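Local atomic coordinates of transcriptional regulator, TetR family (Cytophaga hutchinsonii, PDB entry 3EUP), a protein that probably binds DNA through an N-terminal helix-turn-helix domain and regulates transcription, as other members of the TetR family do. Residues S7-I17 and T41-F52. Numbering follows the deposited sequence.
Sequences SKSDRTRQFII and TNLTKGSIYGNF
Asn51 ND2 is gripped by two carbonyls, one from each segment. It donates to Ser7 O at 3.0 Å, nearly straight at 160°, and comes from above the plane of the Ser7 carbonyl. It also donates to Ser47 O at 2.8 Å, in the short helix 45-48. Helix 45-48 is probably the recognition helix of the TetR-family helix-turn-helix. The amide joins it to the residues leading into helix 10-31. The other end of the amide is used too: Asn51 OD1 accepts from Ser9 N at 3.1 Å, in its carbonyl plane, just where that helix begins. Three bonds thus fix the rotation of the amide. With an alanine here, Ser7 O, Ser47 O and Ser9 N would probably lose their amide partner. The Phe52 ring reaches Ile16 CG2 through CE2, while Ile17 CG1 meets CZ at the ring edge. Ile17 also touches Tyr65 of helix 55-78, and Phe52 touches Val58 there. Arg13 has CG anti to its backbone N (chi1 -180°) and runs extended across the ring. The guanidinium and ring planes are 30° apart, with Phe52 CZ over one face of the guanidinium. Two residues on from Arg13, the Phe15 ring turns its edge to Thr41, with CE2 3.2 Å from Thr41 O.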
ATOM      1  N   SER A   7      -1.251 -36.351 -12.235  1.00 30.46           N
ATOM      2  CA  SER A   7      -0.526 -35.130 -11.897  1.00 31.57           C
ATOM      3  C   SER A   7      -1.093 -34.472 -10.645  1.00 31.72           C
ATOM      4  O   SER A   7      -0.535 -33.494 -10.164  1.00 31.74           O
ATOM      5  CB  SER A   7      -0.511 -34.162 -13.068  1.00 31.54           C
ATOM      6  OG  SER A   7      -1.830 -33.821 -13.421  1.00 33.31           O
ATOM      7  N   LYS A   8      -2.178 -35.032 -10.102  1.00 31.99           N
ATOM      8  CA  LYS A   8      -2.673 -34.631  -8.778  1.00 32.20           C
ATOM      9  C   LYS A   8      -1.793 -35.217  -7.681  1.00 30.89           C
ATOM     10  O   LYS A   8      -1.737 -36.425  -7.517  1.00 31.23           O
ATOM     11  CB  LYS A   8      -4.123 -35.104  -8.550  1.00 32.93           C
ATOM     12  CG  LYS A   8      -4.641 -34.749  -7.131  1.00 35.24           C
ATOM     13  CD  LYS A   8      -6.112 -35.103  -6.958  1.00 37.42           C
ATOM     14  CE  LYS A   8      -6.777 -34.265  -5.864  1.00 39.80           C
ATOM     15  NZ  LYS A   8      -8.226 -33.979  -6.210  1.00 40.48           N
ATOM     16  N   SER A   9      -1.119 -34.359  -6.926  1.00 29.44           N
ATOM     17  CA  SER A   9      -0.216 -34.793  -5.853  1.00 27.88           C
ATOM     18  C   SER A   9       0.330 -33.587  -5.094  1.00 27.18           C
ATOM     19  O   SER A   9       0.412 -32.509  -5.647  1.00 25.54           O
ATOM     20  CB  SER A   9       0.957 -35.597  -6.409  1.00 27.80           C
ATOM     21  OG  SER A   9       2.034 -34.763  -6.788  1.00 26.45           O
ATOM     22  N   ASP A  10       0.747 -33.789  -3.849  1.00 27.10           N
ATOM     23  CA  ASP A  10       1.245 -32.675  -3.020  1.00 27.04           C
ATOM     24  C   ASP A  10       2.458 -31.986  -3.631  1.00 26.03           C
ATOM     25  O   ASP A  10       2.617 -30.779  -3.504  1.00 24.49           O
ATOM     26  CB  ASP A  10       1.638 -33.170  -1.631  1.00 28.07           C
ATOM     27  CG  ASP A  10       0.443 -33.648  -0.808  1.00 30.44           C
ATOM     28  OD1 ASP A  10      -0.698 -33.209  -1.038  1.00 36.02           O
ATOM     29  OD2 ASP A  10       0.662 -34.472   0.089  1.00 38.62           O
ATOM     30  N   ARG A  11       3.331 -32.758  -4.270  1.00 24.22           N
ATOM     31  CA  ARG A  11       4.516 -32.160  -4.867  1.00 23.56           C
ATOM     32  C   ARG A  11       4.170 -31.328  -6.097  1.00 22.52           C
ATOM     33  O   ARG A  11       4.737 -30.242  -6.308  1.00 21.41           O
ATOM     34  CB  ARG A  11       5.564 -33.221  -5.205  1.00 23.07           C
ATOM     35  CG  ARG A  11       6.235 -33.800  -3.993  1.00 24.10           C
ATOM     36  CD  ARG A  11       7.256 -34.893  -4.391  1.00 22.51           C
ATOM     37  NE  ARG A  11       6.543 -35.953  -5.066  1.00 22.13           N
ATOM     38  CZ  ARG A  11       7.015 -36.739  -6.032  1.00 24.21           C
ATOM     39  NH1 ARG A  11       8.255 -36.634  -6.481  1.00 25.42           N
ATOM     40  NH2 ARG A  11       6.212 -37.660  -6.552  1.00 24.06           N
ATOM     41  N   THR A  12       3.241 -31.826  -6.906  1.00 22.50           N
ATOM     42  CA  THR A  12       2.848 -31.095  -8.093  1.00 22.65           C
ATOM     43  C   THR A  12       2.142 -29.811  -7.679  1.00 22.63           C
ATOM     44  O   THR A  12       2.414 -28.714  -8.222  1.00 21.35           O
ATOM     45  CB  THR A  12       1.959 -31.955  -9.000  1.00 22.85           C
ATOM     46  OG1 THR A  12       2.658 -33.152  -9.316  1.00 23.94           O
ATOM     47  CG2 THR A  12       1.650 -31.217 -10.281  1.00 22.57           C
ATOM     48  N   ARG A  13       1.268 -29.945  -6.678  1.00 22.34           N
ATOM     49  CA  ARG A  13       0.563 -28.820  -6.089  1.00 22.60           C
ATOM     50  C   ARG A  13       1.519 -27.747  -5.579  1.00 21.72           C
ATOM     51  O   ARG A  13       1.338 -26.562  -5.856  1.00 22.28           O
ATOM     52  CB  ARG A  13      -0.346 -29.312  -4.960  1.00 22.75           C
ATOM     53  CG  ARG A  13      -1.137 -28.205  -4.286  1.00 25.52           C
ATOM     54  CD  ARG A  13      -2.202 -28.759  -3.350  1.00 27.93           C
ATOM     55  NE  ARG A  13      -2.981 -27.676  -2.803  1.00 32.25           N
ATOM     56  CZ  ARG A  13      -2.552 -26.851  -1.856  1.00 35.91           C
ATOM     57  NH1 ARG A  13      -1.355 -27.011  -1.295  1.00 37.44           N
ATOM     58  NH2 ARG A  13      -3.337 -25.868  -1.450  1.00 38.86           N
ATOM     59  N   GLN A  14       2.545 -28.163  -4.861  1.00 21.84           N
ATOM     60  CA  GLN A  14       3.534 -27.237  -4.332  1.00 22.39           C
ATOM     61  C   GLN A  14       4.377 -26.563  -5.424  1.00 21.64           C
ATOM     62  O   GLN A  14       4.664 -25.368  -5.354  1.00 22.25           O
ATOM     63  CB  GLN A  14       4.448 -27.960  -3.322  1.00 22.90           C
ATOM     64  CG  GLN A  14       5.440 -27.049  -2.621  1.00 24.08           C
ATOM     65  CD  GLN A  14       4.774 -25.936  -1.824  1.00 30.91           C
ATOM     66  OE1 GLN A  14       3.634 -26.070  -1.345  1.00 30.53           O
ATOM     67  NE2 GLN A  14       5.489 -24.809  -1.679  1.00 35.26           N
ATOM     68  N   PHE A  15       4.761 -27.321  -6.437  1.00 20.71           N
ATOM     69  CA  PHE A  15       5.416 -26.745  -7.597  1.00 20.62           C
ATOM     70  C   PHE A  15       4.540 -25.685  -8.282  1.00 20.27           C
ATOM     71  O   PHE A  15       5.056 -24.658  -8.727  1.00 19.01           O
ATOM     72  CB  PHE A  15       5.803 -27.832  -8.619  1.00 20.66           C
ATOM     73  CG  PHE A  15       6.274 -27.269  -9.934  1.00 22.69           C
ATOM     74  CD1 PHE A  15       7.600 -26.853 -10.096  1.00 22.49           C
ATOM     75  CD2 PHE A  15       5.391 -27.143 -11.006  1.00 23.88           C
ATOM     76  CE1 PHE A  15       8.035 -26.286 -11.316  1.00 24.47           C
ATOM     77  CE2 PHE A  15       5.819 -26.593 -12.224  1.00 25.13           C
ATOM     78  CZ  PHE A  15       7.149 -26.155 -12.376  1.00 23.39           C
ATOM     79  N   ILE A  16       3.235 -25.960  -8.411  1.00 19.69           N
ATOM     80  CA  ILE A  16       2.347 -25.007  -9.005  1.00 19.64           C
ATOM     81  C   ILE A  16       2.378 -23.729  -8.174  1.00 19.60           C
ATOM     82  O   ILE A  16       2.458 -22.644  -8.728  1.00 19.30           O
ATOM     83  CB  ILE A  16       0.847 -25.463  -9.102  1.00 19.58           C
ATOM     84  CG1 ILE A  16       0.644 -26.708  -9.944  1.00 20.64           C
ATOM     85  CG2 ILE A  16       0.021 -24.344  -9.697  1.00 16.62           C
ATOM     86  CD1 ILE A  16       1.270 -26.620 -11.224  1.00 25.07           C
ATOM     87  N   ILE A  17       2.286 -23.868  -6.851  1.00 20.80           N
ATOM     88  CA  ILE A  17       2.227 -22.700  -5.949  1.00 21.56           C
ATOM     89  C   ILE A  17       3.494 -21.883  -6.116  1.00 21.80           C
ATOM     90  O   ILE A  17       3.444 -20.662  -6.362  1.00 21.55           O
ATOM     91  CB  ILE A  17       2.032 -23.102  -4.486  1.00 21.72           C
ATOM     92  CG1 ILE A  17       0.627 -23.690  -4.275  1.00 22.78           C
ATOM     93  CG2 ILE A  17       2.204 -21.879  -3.571  1.00 22.06           C
ATOM     94  CD1 ILE A  17       0.442 -24.493  -2.952  1.00 22.26           C
ATOM     95  N   THR A  41       4.304 -22.558 -15.169  1.00 22.58           N
ATOM     96  CA  THR A  41       4.466 -23.912 -14.669  1.00 22.36           C
ATOM     97  C   THR A  41       5.052 -24.870 -15.728  1.00 22.86           C
ATOM     98  O   THR A  41       5.551 -25.943 -15.392  1.00 22.80           O
ATOM     99  CB  THR A  41       3.094 -24.478 -14.196  1.00 22.55           C
ATOM    100  OG1 THR A  41       2.210 -24.619 -15.330  1.00 20.51           O
ATOM    101  CG2 THR A  41       2.462 -23.574 -13.122  1.00 20.75           C
ATOM    102  N   ASN A  42       4.965 -24.491 -17.004  1.00 22.79           N
ATOM    103  CA  ASN A  42       5.137 -25.415 -18.139  1.00 22.95           C
ATOM    104  C   ASN A  42       4.252 -26.677 -18.029  1.00 22.69           C
ATOM    105  O   ASN A  42       4.687 -27.753 -18.406  1.00 22.30           O
ATOM    106  CB  ASN A  42       6.623 -25.834 -18.332  1.00 23.44           C
ATOM    107  CG  ASN A  42       6.915 -26.331 -19.752  1.00 25.15           C
ATOM    108  OD1 ASN A  42       6.371 -25.801 -20.700  1.00 27.91           O
ATOM    109  ND2 ASN A  42       7.767 -27.362 -19.897  1.00 27.46           N
ATOM    110  N   LEU A  43       3.045 -26.535 -17.485  1.00 21.95           N
ATOM    111  CA  LEU A  43       2.104 -27.642 -17.328  1.00 22.13           C
ATOM    112  C   LEU A  43       0.833 -27.322 -18.044  1.00 22.42           C
ATOM    113  O   LEU A  43       0.515 -26.159 -18.242  1.00 22.02           O
ATOM    114  CB  LEU A  43       1.729 -27.870 -15.858  1.00 21.50           C
ATOM    115  CG  LEU A  43       2.850 -28.234 -14.897  1.00 21.42           C
ATOM    116  CD1 LEU A  43       2.295 -28.568 -13.519  1.00 21.06           C
ATOM    117  CD2 LEU A  43       3.620 -29.375 -15.422  1.00 21.09           C
ATOM    118  N   THR A  44       0.063 -28.345 -18.372  1.00 23.06           N
ATOM    119  CA  THR A  44      -1.218 -28.128 -19.052  1.00 24.43           C
ATOM    120  C   THR A  44      -2.270 -27.621 -18.087  1.00 25.84           C
ATOM    121  O   THR A  44      -2.167 -27.807 -16.881  1.00 25.54           O
ATOM    122  CB  THR A  44      -1.743 -29.403 -19.666  1.00 24.15           C
ATOM    123  OG1 THR A  44      -1.910 -30.378 -18.639  1.00 25.65           O
ATOM    124  CG2 THR A  44      -0.731 -29.956 -20.668  1.00 23.57           C
ATOM    125  N   LYS A  45      -3.296 -26.983 -18.642  1.00 27.42           N
ATOM    126  CA  LYS A  45      -4.471 -26.583 -17.884  1.00 28.46           C
ATOM    127  C   LYS A  45      -5.021 -27.738 -17.062  1.00 28.97           C
ATOM    128  O   LYS A  45      -5.514 -27.542 -15.954  1.00 29.66           O
ATOM    129  CB  LYS A  45      -5.548 -26.094 -18.844  1.00 28.91           C
ATOM    130  CG  LYS A  45      -6.873 -25.762 -18.157  1.00 31.88           C
ATOM    131  CD  LYS A  45      -7.904 -25.127 -19.103  1.00 34.92           C
ATOM    132  CE  LYS A  45      -9.331 -25.559 -18.727  1.00 36.54           C
ATOM    133  NZ  LYS A  45     -10.395 -24.642 -19.246  1.00 39.31           N
ATOM    134  N   GLY A  46      -4.973 -28.932 -17.641  1.00 29.71           N
ATOM    135  CA  GLY A  46      -5.401 -30.156 -16.979  1.00 30.15           C
ATOM    136  C   GLY A  46      -4.613 -30.519 -15.739  1.00 30.29           C
ATOM    137  O   GLY A  46      -5.201 -30.946 -14.748  1.00 30.55           O
ATOM    138  N   SER A  47      -3.285 -30.367 -15.776  1.00 30.23           N
ATOM    139  CA  SER A  47      -2.479 -30.609 -14.584  1.00 30.26           C
ATOM    140  C   SER A  47      -2.756 -29.571 -13.512  1.00 30.05           C
ATOM    141  O   SER A  47      -2.910 -29.909 -12.350  1.00 31.24           O
ATOM    142  CB  SER A  47      -0.986 -30.614 -14.910  1.00 30.53           C
ATOM    143  OG  SER A  47      -0.716 -31.605 -15.862  1.00 32.02           O
ATOM    144  N   ILE A  48      -2.800 -28.305 -13.889  1.00 29.46           N
ATOM    145  CA  ILE A  48      -3.060 -27.248 -12.927  1.00 29.20           C
ATOM    146  C   ILE A  48      -4.422 -27.480 -12.237  1.00 30.28           C
ATOM    147  O   ILE A  48      -4.516 -27.580 -11.012  1.00 29.85           O
ATOM    148  CB  ILE A  48      -3.027 -25.896 -13.606  1.00 28.65           C
ATOM    149  CG1 ILE A  48      -1.602 -25.557 -14.061  1.00 27.38           C
ATOM    150  CG2 ILE A  48      -3.547 -24.818 -12.664  1.00 28.35           C
ATOM    151  CD1 ILE A  48      -1.497 -24.304 -14.904  1.00 28.87           C
ATOM    152  N   TYR A  49      -5.474 -27.650 -13.025  1.00 31.24           N
ATOM    153  CA  TYR A  49      -6.802 -27.744 -12.422  1.00 32.61           C
ATOM    154  C   TYR A  49      -7.177 -29.154 -11.986  1.00 32.86           C
ATOM    155  O   TYR A  49      -8.296 -29.396 -11.574  1.00 34.91           O
ATOM    156  CB  TYR A  49      -7.855 -27.033 -13.289  1.00 32.59           C
ATOM    157  CG  TYR A  49      -7.608 -25.518 -13.298  1.00 34.54           C
ATOM    158  CD1 TYR A  49      -7.406 -24.800 -12.098  1.00 36.60           C
ATOM    159  CD2 TYR A  49      -7.540 -24.806 -14.491  1.00 36.37           C
ATOM    160  CE1 TYR A  49      -7.155 -23.396 -12.102  1.00 35.82           C
ATOM    161  CE2 TYR A  49      -7.291 -23.414 -14.512  1.00 36.20           C
ATOM    162  CZ  TYR A  49      -7.104 -22.715 -13.322  1.00 36.32           C
ATOM    163  OH  TYR A  49      -6.854 -21.355 -13.367  1.00 35.02           O
ATOM    164  N   GLY A  50      -6.212 -30.061 -12.017  1.00 32.95           N
ATOM    165  CA  GLY A  50      -6.321 -31.333 -11.323  1.00 32.41           C
ATOM    166  C   GLY A  50      -5.767 -31.256  -9.910  1.00 31.79           C
ATOM    167  O   GLY A  50      -5.925 -32.190  -9.133  1.00 31.69           O
ATOM    168  N   ASN A  51      -5.095 -30.157  -9.581  1.00 30.59           N
ATOM    169  CA  ASN A  51      -4.596 -29.913  -8.220  1.00 29.90           C
ATOM    170  C   ASN A  51      -5.361 -28.804  -7.495  1.00 29.72           C
ATOM    171  O   ASN A  51      -5.336 -28.724  -6.273  1.00 29.88           O
ATOM    172  CB  ASN A  51      -3.116 -29.545  -8.277  1.00 29.44           C
ATOM    173  CG  ASN A  51      -2.273 -30.710  -8.621  1.00 29.31           C
ATOM    174  OD1 ASN A  51      -1.950 -31.527  -7.754  1.00 27.71           O
ATOM    175  ND2 ASN A  51      -1.944 -30.843  -9.901  1.00 27.15           N
ATOM    176  N   PHE A  52      -6.014 -27.943  -8.260  1.00 29.22           N
ATOM    177  CA  PHE A  52      -6.750 -26.830  -7.709  1.00 29.64           C
ATOM    178  C   PHE A  52      -8.122 -26.734  -8.362  1.00 30.88           C
ATOM    179  O   PHE A  52      -8.255 -26.930  -9.572  1.00 30.85           O
ATOM    180  CB  PHE A  52      -6.012 -25.532  -8.009  1.00 29.10           C
ATOM    181  CG  PHE A  52      -4.741 -25.385  -7.273  1.00 27.58           C
ATOM    182  CD1 PHE A  52      -4.732 -24.843  -5.995  1.00 25.51           C
ATOM    183  CD2 PHE A  52      -3.542 -25.790  -7.848  1.00 27.43           C
ATOM    184  CE1 PHE A  52      -3.559 -24.671  -5.314  1.00 26.82           C
ATOM    185  CE2 PHE A  52      -2.351 -25.652  -7.162  1.00 26.98           C
ATOM    186  CZ  PHE A  52      -2.355 -25.086  -5.891  1.00 28.36           C
TER